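Local coordinates for protein SusD homolog (Bacteroides thetaiotaomicron, PDB 3EHM) that probably binds mucin O-glycans as a SusD-family sugar-binding lipoprotein of a gut symbiont, serving the utilization of host glycans, at residues I64-N69 with P447-A452; T270-T275 with Y307-P312; Y291-T296 with A328-V333; G405-D410 with Y463-M468. One frame throughout, in Å; residues are numbered along the deposited sequence.

Interactions 1 and 2 share a two-stranded antiparallel sheet, strands 67-69 and 270-272: the pair Gly68 N and Arg271 O, 2.9 Å apart, and the pair Tyr66 O and Gly273 N, 3.0 Å apart, are probable hydrogen bonds joining them, and their centres lie about 10 Å apart. Interaction 3 joins interaction 2 by a probable hydrogen bond, Met272 N to Ser329 O at 2.9 Å. Interaction 4 attaches to interaction 2 through another, between Pro312 O and Met468 N, also 2.9 Å apart, but stays about 10 Å from interaction 3 at the nearest atoms. Interaction 1 lies deepest, its centre about 7 Å from that of the chain; the centres of the others are about 18 to 22 Å from it.

Interaction 1 of 4, residues I64-N69 with P447-A452; sequences IGYFGN and PNAVEA
Tyr66 lays the edge of its ring against the start of helix 449-459: CE1 is 3.7 Å from Ala449 N, which lies close to the ring plane, while CD1 reaches Ala449 CB at 4.0 Å. Farther out along the same ring, the phenol end meets the next turn of the helix, with OH 3.4 Å from Ala452 CB. That methyl is also pressed by Ile64, whose CD1 stands 3.2 Å away, tighter than usual van der Waals contact. The same CD1 sits over the centre of one face of Tyr66, 4.1 Å above its plane. Ile64 gets there with CG1 lodged between its backbone N and carbonyl carbon (chi1 63°) and the chain then extended. Phe67 adds a lighter touch: Pro447 CB sits at the edge of the Phe67 ring, 4.0 Å from CZ, and Tyr66 CB covers part of one Phe67 face.

In the next shell, Gly65 ends helix 60-63 in a Schellman motif, between Ile64 and Tyr66. The phenol OH is hydrogen-bonded to Tyr442 O in helix 429-445, and Tyr446 meets the Tyr66 ring edge-to-face. On the opposing segment, a cis peptide bond precedes Pro447, and Asn448 occupies the N-cap position. The contact therefore rests on van der Waals fit, of side chains against alanine methyls and the backbone at the helix start, whereas the buried phenol finds its polar partner in the adjoining helix.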
loop_
_atom_site.group_PDB
_atom_site.type_symbol
_atom_site.label_atom_id
_atom_site.label_comp_id
_atom_site.label_asym_id
_atom_site.label_seq_id
_atom_site.Cartn_x
_atom_site.Cartn_y
_atom_site.Cartn_z
ATOM N N ILE A 64 -9.221 -2.300 4.077
ATOM C CA ILE A 64 -8.443 -2.873 5.174
ATOM C C ILE A 64 -8.547 -2.156 6.513
ATOM O O ILE A 64 -7.862 -2.514 7.465
ATOM C CB ILE A 64 -6.958 -2.979 4.805
ATOM C CG1 ILE A 64 -6.389 -1.579 4.558
ATOM C CG2 ILE A 64 -6.792 -3.891 3.595
ATOM C CD1 ILE A 64 -4.978 -1.574 4.058
ATOM N N GLY A 65 -9.377 -1.127 6.587
ATOM C CA GLY A 65 -9.563 -0.452 7.857
ATOM C C GLY A 65 -8.572 0.596 8.312
ATOM O O GLY A 65 -8.542 0.925 9.505
ATOM N N TYR A 66 -7.741 1.099 7.404
ATOM C CA TYR A 66 -6.813 2.171 7.765
ATOM C C TYR A 66 -7.710 3.396 7.934
ATOM O O TYR A 66 -7.516 4.218 8.831
ATOM C CB TYR A 66 -5.832 2.477 6.626
ATOM C CG TYR A 66 -4.504 1.752 6.648
ATOM C CD1 TYR A 66 -3.536 2.039 5.689
ATOM C CD2 TYR A 66 -4.205 0.796 7.619
ATOM C CE1 TYR A 66 -2.305 1.400 5.687
ATOM C CE2 TYR A 66 -2.969 0.146 7.629
ATOM C CZ TYR A 66 -2.026 0.457 6.659
ATOM O OH TYR A 66 -0.804 -0.165 6.646
ATOM N N PHE A 67 -8.695 3.501 7.043
ATOM C CA PHE A 67 -9.631 4.621 7.044
ATOM C C PHE A 67 -11.073 4.152 7.006
ATOM O O PHE A 67 -11.354 2.991 6.706
ATOM C CB PHE A 67 -9.409 5.516 5.814
ATOM C CG PHE A 67 -7.975 5.854 5.556
ATOM C CD1 PHE A 67 -7.315 5.328 4.451
ATOM C CD2 PHE A 67 -7.275 6.675 6.427
ATOM C CE1 PHE A 67 -5.970 5.613 4.218
ATOM C CE2 PHE A 67 -5.932 6.968 6.205
ATOM C CZ PHE A 67 -5.278 6.435 5.097
ATOM N N GLY A 68 -11.972 5.086 7.301
ATOM C CA GLY A 68 -13.399 4.836 7.271
ATOM C C GLY A 68 -13.978 6.013 6.505
ATOM O O GLY A 68 -13.520 7.139 6.695
ATOM N N ASN A 69 -14.959 5.772 5.639
ATOM C CA ASN A 69 -15.549 6.851 4.846
ATOM C C ASN A 69 -16.801 7.469 5.470
ATOM O O ASN A 69 -17.700 6.753 5.918
ATOM C CB ASN A 69 -15.940 6.354 3.446
ATOM C CG ASN A 69 -14.787 5.724 2.685
ATOM O OD1 ASN A 69 -13.687 6.279 2.616
ATOM N ND2 ASN A 69 -15.044 4.563 2.087
ATOM N N PRO A 447 0.506 5.211 6.339
ATOM C CA PRO A 447 -0.746 5.033 5.597
ATOM C C PRO A 447 -0.630 4.423 4.193
ATOM O O PRO A 447 -1.453 4.719 3.325
ATOM C CB PRO A 447 -1.274 6.451 5.529
ATOM C CG PRO A 447 -0.009 7.201 5.195
ATOM C CD PRO A 447 1.025 6.579 6.138
ATOM N N ASN A 448 0.377 3.589 3.959
ATOM C CA ASN A 448 0.555 2.966 2.642
ATOM C C ASN A 448 -0.515 1.880 2.461
ATOM O O ASN A 448 -0.240 0.686 2.608
ATOM C CB ASN A 448 1.948 2.344 2.541
ATOM C CG ASN A 448 2.351 2.041 1.110
ATOM O OD1 ASN A 448 1.502 1.812 0.244
ATOM N ND2 ASN A 448 3.653 2.025 0.859
ATOM N N ALA A 449 -1.728 2.312 2.133
ATOM C CA ALA A 449 -2.876 1.422 1.963
ATOM C C ALA A 449 -2.776 0.325 0.906
ATOM O O ALA A 449 -3.165 -0.815 1.160
ATOM C CB ALA A 449 -4.129 2.258 1.707
ATOM N N VAL A 450 -2.280 0.655 -0.282
ATOM C CA VAL A 450 -2.188 -0.353 -1.335
ATOM C C VAL A 450 -1.326 -1.542 -0.921
ATOM O O VAL A 450 -1.721 -2.693 -1.115
ATOM C CB VAL A 450 -1.633 0.240 -2.653
ATOM C CG1 VAL A 450 -1.512 -0.857 -3.712
ATOM C CG2 VAL A 450 -2.563 1.336 -3.156
ATOM N N GLU A 451 -0.155 -1.270 -0.348
ATOM C CA GLU A 451 0.737 -2.347 0.079
ATOM C C GLU A 451 0.069 -3.198 1.163
ATOM O O GLU A 451 0.162 -4.420 1.143
ATOM C CB GLU A 451 2.056 -1.763 0.598
ATOM C CG GLU A 451 3.115 -2.786 1.000
ATOM C CD GLU A 451 3.515 -3.726 -0.130
ATOM O OE1 GLU A 451 3.425 -3.332 -1.314
ATOM O OE2 GLU A 451 3.942 -4.861 0.177
ATOM N N ALA A 452 -0.612 -2.549 2.102
ATOM C CA ALA A 452 -1.288 -3.267 3.175
ATOM C C ALA A 452 -2.417 -4.131 2.615
ATOM O O ALA A 452 -2.644 -5.250 3.073
ATOM C CB ALA A 452 -1.836 -2.281 4.191
#

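Interaction 2 of 4, residues T270-T275 with Y307-P312; sequences TRMGAT and YFPVAP
Gly273 and Val310 form a single beta bridge, held by Val310 N donating to Met272 O at 2.9 Å and by a weak bond from Ala274 N to Val310 O at 3.2 Å. Met272, a selenomethionine, has the largest share of the contact. Its CG is anti to the backbone N (chi1 -179°), and after an extended run the chain bends at its last torsion, bringing the CE methyl 3.5 Å from Phe308 C and 3.7 Å from Pro309 CB. Pro309 CB also packs on Ala274, at 3.7 Å from its CA, while Ala274 CB touches Pro312 CD at 4.0 Å. At the other end Arg271 contributes its aliphatic root, CB lying 3.7 Å from Val310 CG2. Its guanidinium turns away: NH1 bonds to Thr270 O and Val264 O, and NH2 to Lys326 O. Trp277 of helix 274-282 packs on Met272, Tyr307 and Pro309. The arrangement is an isolated beta bridge at a strand-to-helix junction: Gly273 is the N-cap between strand 270-272 and helix 274-282, and an irregular, proline-containing segment runs across this junction at about 80°.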
loop_
_atom_site.group_PDB
_atom_site.type_symbol
_atom_site.label_atom_id
_atom_site.label_comp_id
_atom_site.label_asym_id
_atom_site.label_seq_id
_atom_site.Cartn_x
_atom_site.Cartn_y
_atom_site.Cartn_z
ATOM N N THR A 270 -12.627 11.321 4.748
ATOM C CA THR A 270 -11.688 10.332 5.265
ATOM C C THR A 270 -11.446 10.461 6.764
ATOM O O THR A 270 -11.025 11.506 7.252
ATOM C CB THR A 270 -10.346 10.399 4.516
ATOM O OG1 THR A 270 -10.556 10.017 3.152
ATOM C CG2 THR A 270 -9.329 9.448 5.147
ATOM N N ARG A 271 -11.709 9.372 7.481
ATOM C CA ARG A 271 -11.554 9.329 8.930
ATOM C C ARG A 271 -10.818 8.054 9.351
ATOM O O ARG A 271 -10.491 7.216 8.509
ATOM C CB ARG A 271 -12.940 9.385 9.580
ATOM C CG ARG A 271 -13.727 10.670 9.266
ATOM C CD ARG A 271 -13.118 11.855 10.003
ATOM N NE ARG A 271 -13.832 13.119 9.805
ATOM C CZ ARG A 271 -13.484 14.050 8.919
ATOM N NH1 ARG A 271 -12.431 13.868 8.130
ATOM N NH2 ARG A 271 -14.167 15.187 8.846
HETATM N N MSE A 272 -10.556 7.914 10.649
HETATM C CA MSE A 272 -9.852 6.741 11.178
HETATM C C MSE A 272 -10.671 5.461 10.995
HETATM O O MSE A 272 -11.855 5.421 11.328
HETATM C CB MSE A 272 -9.540 6.941 12.667
HETATM C CG MSE A 272 -8.776 5.786 13.312
HETATM SE SE MSE A 272 -8.494 6.068 15.216
HETATM C CE MSE A 272 -10.338 5.994 15.798
ATOM N N GLY A 273 -10.026 4.424 10.472
ATOM C CA GLY A 273 -10.695 3.152 10.239
ATOM C C GLY A 273 -10.842 2.284 11.475
ATOM O O GLY A 273 -10.025 2.349 12.391
ATOM N N ALA A 274 -11.879 1.449 11.487
ATOM C CA ALA A 274 -12.161 0.574 12.625
ATOM C C ALA A 274 -11.094 -0.483 12.859
ATOM O O ALA A 274 -10.693 -0.730 13.995
ATOM C CB ALA A 274 -13.515 -0.095 12.441
ATOM N N THR A 275 -10.626 -1.105 11.786
ATOM C CA THR A 275 -9.613 -2.140 11.918
ATOM C C THR A 275 -8.330 -1.639 12.579
ATOM O O THR A 275 -7.883 -2.195 13.580
ATOM C CB THR A 275 -9.258 -2.748 10.551
ATOM O OG1 THR A 275 -10.447 -3.263 9.939
ATOM C CG2 THR A 275 -8.248 -3.881 10.724
ATOM N N TYR A 307 -11.112 8.416 20.784
ATOM C CA TYR A 307 -10.788 7.864 19.474
ATOM C C TYR A 307 -11.994 7.105 18.929
ATOM O O TYR A 307 -12.263 5.978 19.338
ATOM C CB TYR A 307 -9.567 6.953 19.602
ATOM C CG TYR A 307 -8.317 7.729 19.944
ATOM C CD1 TYR A 307 -7.662 8.485 18.973
ATOM C CD2 TYR A 307 -7.828 7.766 21.254
ATOM C CE1 TYR A 307 -6.557 9.260 19.289
ATOM C CE2 TYR A 307 -6.719 8.540 21.582
ATOM C CZ TYR A 307 -6.091 9.286 20.593
ATOM O OH TYR A 307 -5.003 10.066 20.900
ATOM N N PHE A 308 -12.716 7.747 18.013
ATOM C CA PHE A 308 -13.921 7.181 17.407
ATOM C C PHE A 308 -13.696 6.809 15.943
ATOM O O PHE A 308 -13.512 7.681 15.093
ATOM C CB PHE A 308 -15.067 8.197 17.478
ATOM C CG PHE A 308 -15.279 8.791 18.846
ATOM C CD1 PHE A 308 -15.579 10.142 18.986
ATOM C CD2 PHE A 308 -15.188 8.005 19.992
ATOM C CE1 PHE A 308 -15.789 10.706 20.248
ATOM C CE2 PHE A 308 -15.398 8.558 21.260
ATOM C CZ PHE A 308 -15.697 9.911 21.385
ATOM N N PRO A 309 -13.722 5.508 15.629
ATOM C CA PRO A 309 -13.514 5.054 14.252
ATOM C C PRO A 309 -14.786 5.009 13.409
ATOM O O PRO A 309 -15.900 5.093 13.926
ATOM C CB PRO A 309 -12.925 3.667 14.447
ATOM C CG PRO A 309 -13.708 3.167 15.624
ATOM C CD PRO A 309 -13.706 4.366 16.564
ATOM N N VAL A 310 -14.596 4.884 12.100
ATOM C CA VAL A 310 -15.694 4.772 11.151
ATOM C C VAL A 310 -15.512 3.380 10.554
ATOM O O VAL A 310 -14.403 3.002 10.166
ATOM C CB VAL A 310 -15.602 5.851 10.055
ATOM C CG1 VAL A 310 -16.688 5.638 9.009
ATOM C CG2 VAL A 310 -15.756 7.234 10.687
ATOM N N ALA A 311 -16.592 2.612 10.501
ATOM C CA ALA A 311 -16.521 1.247 9.998
ATOM C C ALA A 311 -16.109 1.150 8.534
ATOM O O ALA A 311 -16.298 2.088 7.757
ATOM C CB ALA A 311 -17.853 0.548 10.220
ATOM N N PRO A 312 -15.525 0.007 8.142
ATOM C CA PRO A 312 -15.095 -0.181 6.754
ATOM C C PRO A 312 -16.291 -0.326 5.829
ATOM O O PRO A 312 -17.328 -0.867 6.222
ATOM C CB PRO A 312 -14.252 -1.446 6.824
ATOM C CG PRO A 312 -14.935 -2.232 7.892
ATOM C CD PRO A 312 -15.207 -1.183 8.952
#

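Interaction 3 of 4, residues Y291-T296 with A328-V333; sequences YFTEGT and ASRPKV
Phe292 overlaps Pro331 obliquely, its CD2 coming 3.6 Å from Pro331 CA and its CE2 meeting the proline CG, while Arg330 O lies at the ring's edge. Beneath this overlap the two segments run roughly antiparallel, their directions 148° apart, and the backbones bridge at Phe292 and Pro331. Thr293 N donates to Arg330 O at 2.9 Å in the carbonyl plane, and Lys332 N gives an almost straight bond to Tyr291 O at 2.8 Å (174° at the hydrogen).

Thr293 adds a side-chain bond: OG1, placed between the backbone N and carbonyl carbon (chi1 66°), accepts from Arg330 N at 3.0 Å. Its CG2 methyl meanwhile lies across Lys332, 3.5 Å from CG. A valine at Thr293 would probably leave the Arg330 amide without this acceptor. Ser329 OG makes a weak bond back to Thr293 O at 2.9 Å and also accepts from Phe308 N, linking the pair to the neighbouring loop. Gly295 passes so near Ala328 and Ser329 that a side chain on it would collide with their backbone.

One water donates to Tyr291 O and Lys332 O, and a second donates to Phe292 O. The extended lysine carries its ammonium to Ser289 O. Main-chain polar groups are thus tied by direct bonds, a threonine hydroxyl and water, while Phe292 and Pro331 supply the apolar part of the join.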
loop_
_atom_site.group_PDB
_atom_site.type_symbol
_atom_site.label_atom_id
_atom_site.label_comp_id
_atom_site.label_asym_id
_atom_site.label_seq_id
_atom_site.Cartn_x
_atom_site.Cartn_y
_atom_site.Cartn_z
ATOM N N TYR A 291 -0.840 8.708 14.875
ATOM C CA TYR A 291 -1.552 8.607 13.602
ATOM C C TYR A 291 -2.868 9.373 13.524
ATOM O O TYR A 291 -3.201 9.930 12.479
ATOM C CB TYR A 291 -1.881 7.144 13.262
ATOM C CG TYR A 291 -0.714 6.201 13.023
ATOM C CD1 TYR A 291 0.570 6.680 12.777
ATOM C CD2 TYR A 291 -0.917 4.821 12.996
ATOM C CE1 TYR A 291 1.628 5.800 12.507
ATOM C CE2 TYR A 291 0.129 3.937 12.725
ATOM C CZ TYR A 291 1.395 4.433 12.482
ATOM O OH TYR A 291 2.429 3.564 12.208
ATOM N N PHE A 292 -3.622 9.395 14.616
ATOM C CA PHE A 292 -4.926 10.040 14.579
ATOM C C PHE A 292 -5.254 11.035 15.681
ATOM O O PHE A 292 -4.663 11.021 16.760
ATOM C CB PHE A 292 -6.021 8.969 14.564
ATOM C CG PHE A 292 -5.806 7.886 13.544
ATOM C CD1 PHE A 292 -5.168 6.700 13.896
ATOM C CD2 PHE A 292 -6.248 8.048 12.233
ATOM C CE1 PHE A 292 -4.976 5.689 12.958
ATOM C CE2 PHE A 292 -6.059 7.044 11.289
ATOM C CZ PHE A 292 -5.422 5.861 11.653
ATOM N N THR A 293 -6.230 11.888 15.386
ATOM C CA THR A 293 -6.706 12.896 16.323
ATOM C C THR A 293 -7.853 12.287 17.125
ATOM O O THR A 293 -8.401 11.248 16.747
ATOM C CB THR A 293 -7.279 14.112 15.578
ATOM O OG1 THR A 293 -8.457 13.713 14.859
ATOM C CG2 THR A 293 -6.257 14.668 14.595
ATOM N N GLU A 294 -8.208 12.913 18.239
ATOM C CA GLU A 294 -9.336 12.424 19.013
ATOM C C GLU A 294 -10.538 13.083 18.361
ATOM O O GLU A 294 -10.461 14.234 17.936
ATOM C CB GLU A 294 -9.250 12.862 20.475
ATOM C CG GLU A 294 -8.119 12.224 21.258
ATOM C CD GLU A 294 -8.186 12.562 22.734
ATOM O OE1 GLU A 294 -9.020 11.962 23.450
ATOM O OE2 GLU A 294 -7.413 13.437 23.177
ATOM N N GLY A 295 -11.640 12.353 18.258
ATOM C CA GLY A 295 -12.826 12.929 17.659
ATOM C C GLY A 295 -13.731 13.451 18.755
ATOM O O GLY A 295 -13.387 13.380 19.936
ATOM N N THR A 296 -14.880 13.990 18.369
ATOM C CA THR A 296 -15.849 14.502 19.329
ATOM C C THR A 296 -17.225 14.019 18.906
ATOM O O THR A 296 -17.509 13.876 17.713
ATOM C CB THR A 296 -15.846 16.044 19.399
ATOM O OG1 THR A 296 -16.081 16.585 18.095
ATOM C CG2 THR A 296 -14.511 16.552 19.927
ATOM N N ALA A 328 -15.449 12.292 13.712
ATOM C CA ALA A 328 -14.835 11.063 14.192
ATOM C C ALA A 328 -13.338 11.356 14.150
ATOM O O ALA A 328 -12.927 12.394 13.627
ATOM C CB ALA A 328 -15.170 9.904 13.259
ATOM N N SER A 329 -12.525 10.462 14.702
ATOM C CA SER A 329 -11.079 10.670 14.683
ATOM C C SER A 329 -10.619 10.845 13.236
ATOM O O SER A 329 -11.137 10.192 12.329
ATOM C CB SER A 329 -10.362 9.475 15.320
ATOM O OG SER A 329 -10.626 9.415 16.711
ATOM N N ARG A 330 -9.652 11.732 13.027
ATOM C CA ARG A 330 -9.132 12.004 11.692
ATOM C C ARG A 330 -7.648 11.703 11.609
ATOM O O ARG A 330 -6.939 11.776 12.605
ATOM C CB ARG A 330 -9.297 13.482 11.333
ATOM C CG ARG A 330 -10.667 14.057 11.567
ATOM C CD ARG A 330 -10.699 15.512 11.121
ATOM N NE ARG A 330 -11.985 16.133 11.418
ATOM C CZ ARG A 330 -12.380 17.305 10.934
ATOM N NH1 ARG A 330 -11.584 17.986 10.121
ATOM N NH2 ARG A 330 -13.567 17.793 11.265
ATOM N N PRO A 331 -7.159 11.362 10.409
ATOM C CA PRO A 331 -5.730 11.082 10.276
ATOM C C PRO A 331 -5.006 12.402 10.537
ATOM O O PRO A 331 -5.469 13.459 10.097
ATOM C CB PRO A 331 -5.597 10.655 8.814
ATOM C CG PRO A 331 -6.931 10.049 8.511
ATOM C CD PRO A 331 -7.881 11.017 9.173
ATOM N N LYS A 332 -3.903 12.359 11.277
ATOM C CA LYS A 332 -3.138 13.571 11.527
ATOM C C LYS A 332 -2.288 13.817 10.292
ATOM O O LYS A 332 -1.573 12.922 9.831
ATOM C CB LYS A 332 -2.229 13.410 12.747
ATOM C CG LYS A 332 -2.939 13.578 14.072
ATOM C CD LYS A 332 -1.944 13.636 15.227
ATOM C CE LYS A 332 -2.654 13.940 16.540
ATOM N NZ LYS A 332 -1.721 13.898 17.696
ATOM N N VAL A 333 -2.381 15.020 9.743
ATOM C CA VAL A 333 -1.617 15.357 8.554
ATOM C C VAL A 333 -1.708 16.851 8.271
ATOM O O VAL A 333 -2.692 17.501 8.625
ATOM C CB VAL A 333 -2.145 14.572 7.315
ATOM C CG1 VAL A 333 -3.616 14.913 7.059
ATOM C CG2 VAL A 333 -1.312 14.904 6.086
HETATM O O HOH W 1 -2.182 10.107 9.800
HETATM O O HOH W 2 -4.389 12.239 19.224
#

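Interaction 4 of 4, residues G405-D410 with Y463-M468; sequences GTYNHD and YLMKPM
Tyr407 OH donates to Lys466 O at 2.5 Å, a short bond in the carbonyl plane and on a lone pair; a second, weak bond runs from Lys466 NZ to Asn408 O at 3.1 Å. Tyr407 reaches inward because CG is anti to its backbone N (chi1 179°), directing the ring toward residues 463-468.

Apolar contacts accompany these bonds. Tyr407 CD1 lies 3.8 Å from Met468 CB, the two side chains crossing, while Tyr407 CZ is 4.4 Å from Met465 CB. A phenylalanine in place of Tyr407 is likely to leave Lys466 O without this hydroxyl donor and loosen the hold on the 463-468 segment.

The CH-pi contact is made by His409. Met465 CA stands over one face of the imidazole, 4.2 Å from the centroid and 19° off the normal, and Lys466 N lies over the same face. Met465 SE lies oblique to the imidazole, 4.9 Å from its centroid. Alongside passes the aliphatic part of Lys466, where Lys466 CG lies 3.5 Å from His409 CD2.

Both segments are loops, running nearly antiparallel at 162°. Residues 463-468 follow helix 449-459 and rest on the start of helix 274-282, where Met465 N bonds to Thr275 OG1 and Met465 packs on Ala274; residues 405-410 belong to the long loop between helices 384-388 and 429-445.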
loop_
_atom_site.group_PDB
_atom_site.type_symbol
_atom_site.label_atom_id
_atom_site.label_comp_id
_atom_site.label_asym_id
_atom_site.label_seq_id
_atom_site.Cartn_x
_atom_site.Cartn_y
_atom_site.Cartn_z
ATOM N N GLY A 405 -24.009 4.426 13.484
ATOM C CA GLY A 405 -24.906 3.484 12.847
ATOM C C GLY A 405 -24.874 2.140 13.536
ATOM O O GLY A 405 -24.296 2.006 14.612
ATOM N N THR A 406 -25.495 1.145 12.915
ATOM C CA THR A 406 -25.548 -0.198 13.476
ATOM C C THR A 406 -24.435 -1.067 12.909
ATOM O O THR A 406 -24.503 -1.509 11.761
ATOM C CB THR A 406 -26.901 -0.860 13.176
ATOM O OG1 THR A 406 -27.945 -0.096 13.794
ATOM C CG2 THR A 406 -26.932 -2.276 13.710
ATOM N N TYR A 407 -23.413 -1.311 13.721
ATOM C CA TYR A 407 -22.286 -2.124 13.290
ATOM C C TYR A 407 -21.557 -2.750 14.465
ATOM O O TYR A 407 -21.394 -2.130 15.516
ATOM C CB TYR A 407 -21.281 -1.278 12.500
ATOM C CG TYR A 407 -20.065 -2.059 12.035
ATOM C CD1 TYR A 407 -20.115 -2.839 10.881
ATOM C CD2 TYR A 407 -18.878 -2.042 12.769
ATOM C CE1 TYR A 407 -19.008 -3.583 10.464
ATOM C CE2 TYR A 407 -17.766 -2.784 12.367
ATOM C CZ TYR A 407 -17.839 -3.551 11.210
ATOM O OH TYR A 407 -16.746 -4.277 10.797
ATOM N N ASN A 408 -21.111 -3.984 14.280
ATOM C CA ASN A 408 -20.366 -4.663 15.320
ATOM C C ASN A 408 -19.576 -5.812 14.719
ATOM O O ASN A 408 -20.030 -6.486 13.793
ATOM C CB ASN A 408 -21.307 -5.189 16.408
ATOM C CG ASN A 408 -22.111 -6.385 15.952
ATOM O OD1 ASN A 408 -21.576 -7.482 15.799
ATOM N ND2 ASN A 408 -23.400 -6.180 15.724
ATOM N N HIS A 409 -18.378 -6.009 15.248
ATOM C CA HIS A 409 -17.507 -7.085 14.820
ATOM C C HIS A 409 -16.439 -7.254 15.885
ATOM O O HIS A 409 -15.722 -6.308 16.214
ATOM C CB HIS A 409 -16.860 -6.771 13.470
ATOM C CG HIS A 409 -15.982 -7.872 12.963
ATOM N ND1 HIS A 409 -14.698 -8.069 13.423
ATOM C CD2 HIS A 409 -16.228 -8.880 12.093
ATOM C CE1 HIS A 409 -14.192 -9.153 12.861
ATOM N NE2 HIS A 409 -15.100 -9.665 12.050
ATOM N N ASP A 410 -16.352 -8.454 16.444
ATOM C CA ASP A 410 -15.364 -8.720 17.469
ATOM C C ASP A 410 -14.054 -9.115 16.804
ATOM O O ASP A 410 -13.854 -10.268 16.426
ATOM C CB ASP A 410 -15.825 -9.840 18.395
ATOM C CG ASP A 410 -14.960 -9.944 19.629
ATOM O OD1 ASP A 410 -13.825 -9.426 19.592
ATOM O OD2 ASP A 410 -15.403 -10.537 20.630
ATOM N N TYR A 463 -6.381 -9.888 10.465
ATOM C CA TYR A 463 -7.819 -10.083 10.359
ATOM C C TYR A 463 -8.422 -8.683 10.342
ATOM O O TYR A 463 -7.942 -7.789 11.037
ATOM C CB TYR A 463 -8.353 -10.890 11.548
ATOM C CG TYR A 463 -7.896 -12.337 11.561
ATOM C CD1 TYR A 463 -7.570 -13.000 10.372
ATOM C CD2 TYR A 463 -7.824 -13.054 12.757
ATOM C CE1 TYR A 463 -7.184 -14.343 10.377
ATOM C CE2 TYR A 463 -7.443 -14.397 12.771
ATOM C CZ TYR A 463 -7.124 -15.031 11.579
ATOM O OH TYR A 463 -6.748 -16.349 11.592
ATOM N N LEU A 464 -9.474 -8.495 9.556
ATOM C CA LEU A 464 -10.089 -7.182 9.421
ATOM C C LEU A 464 -11.526 -7.101 9.900
ATOM O O LEU A 464 -12.227 -8.109 9.986
ATOM C CB LEU A 464 -10.073 -6.757 7.951
ATOM C CG LEU A 464 -8.778 -6.954 7.165
ATOM C CD1 LEU A 464 -9.057 -6.767 5.685
ATOM C CD2 LEU A 464 -7.722 -5.980 7.649
HETATM N N MSE A 465 -11.953 -5.880 10.203
HETATM C CA MSE A 465 -13.330 -5.628 10.601
HETATM C C MSE A 465 -14.081 -5.894 9.298
HETATM O O MSE A 465 -13.630 -5.476 8.230
HETATM C CB MSE A 465 -13.510 -4.160 11.011
HETATM C CG MSE A 465 -12.794 -3.764 12.300
HETATM SE SE MSE A 465 -13.833 -4.187 13.878
HETATM C CE MSE A 465 -12.749 -3.297 15.216
ATOM N N LYS A 466 -15.210 -6.589 9.375
ATOM C CA LYS A 466 -15.983 -6.907 8.178
ATOM C C LYS A 466 -16.653 -5.665 7.604
ATOM O O LYS A 466 -16.952 -4.720 8.330
ATOM C CB LYS A 466 -17.052 -7.948 8.513
ATOM C CG LYS A 466 -18.107 -7.424 9.470
ATOM C CD LYS A 466 -19.047 -8.517 9.953
ATOM C CE LYS A 466 -20.037 -7.953 10.964
ATOM N NZ LYS A 466 -20.400 -8.970 11.997
ATOM N N PRO A 467 -16.908 -5.653 6.288
ATOM C CA PRO A 467 -17.554 -4.482 5.692
ATOM C C PRO A 467 -18.947 -4.257 6.281
ATOM O O PRO A 467 -19.670 -5.204 6.567
ATOM C CB PRO A 467 -17.587 -4.827 4.204
ATOM C CG PRO A 467 -17.647 -6.333 4.200
ATOM C CD PRO A 467 -16.659 -6.694 5.275
HETATM N N MSE A 468 -19.313 -2.995 6.466
HETATM C CA MSE A 468 -20.614 -2.659 7.025
HETATM C C MSE A 468 -21.718 -2.842 5.989
HETATM O O MSE A 468 -22.824 -3.266 6.317
HETATM C CB MSE A 468 -20.602 -1.221 7.523
HETATM C CG MSE A 468 -21.886 -0.794 8.180
HETATM SE SE MSE A 468 -21.796 1.025 8.798
HETATM C CE MSE A 468 -19.999 1.499 8.300
#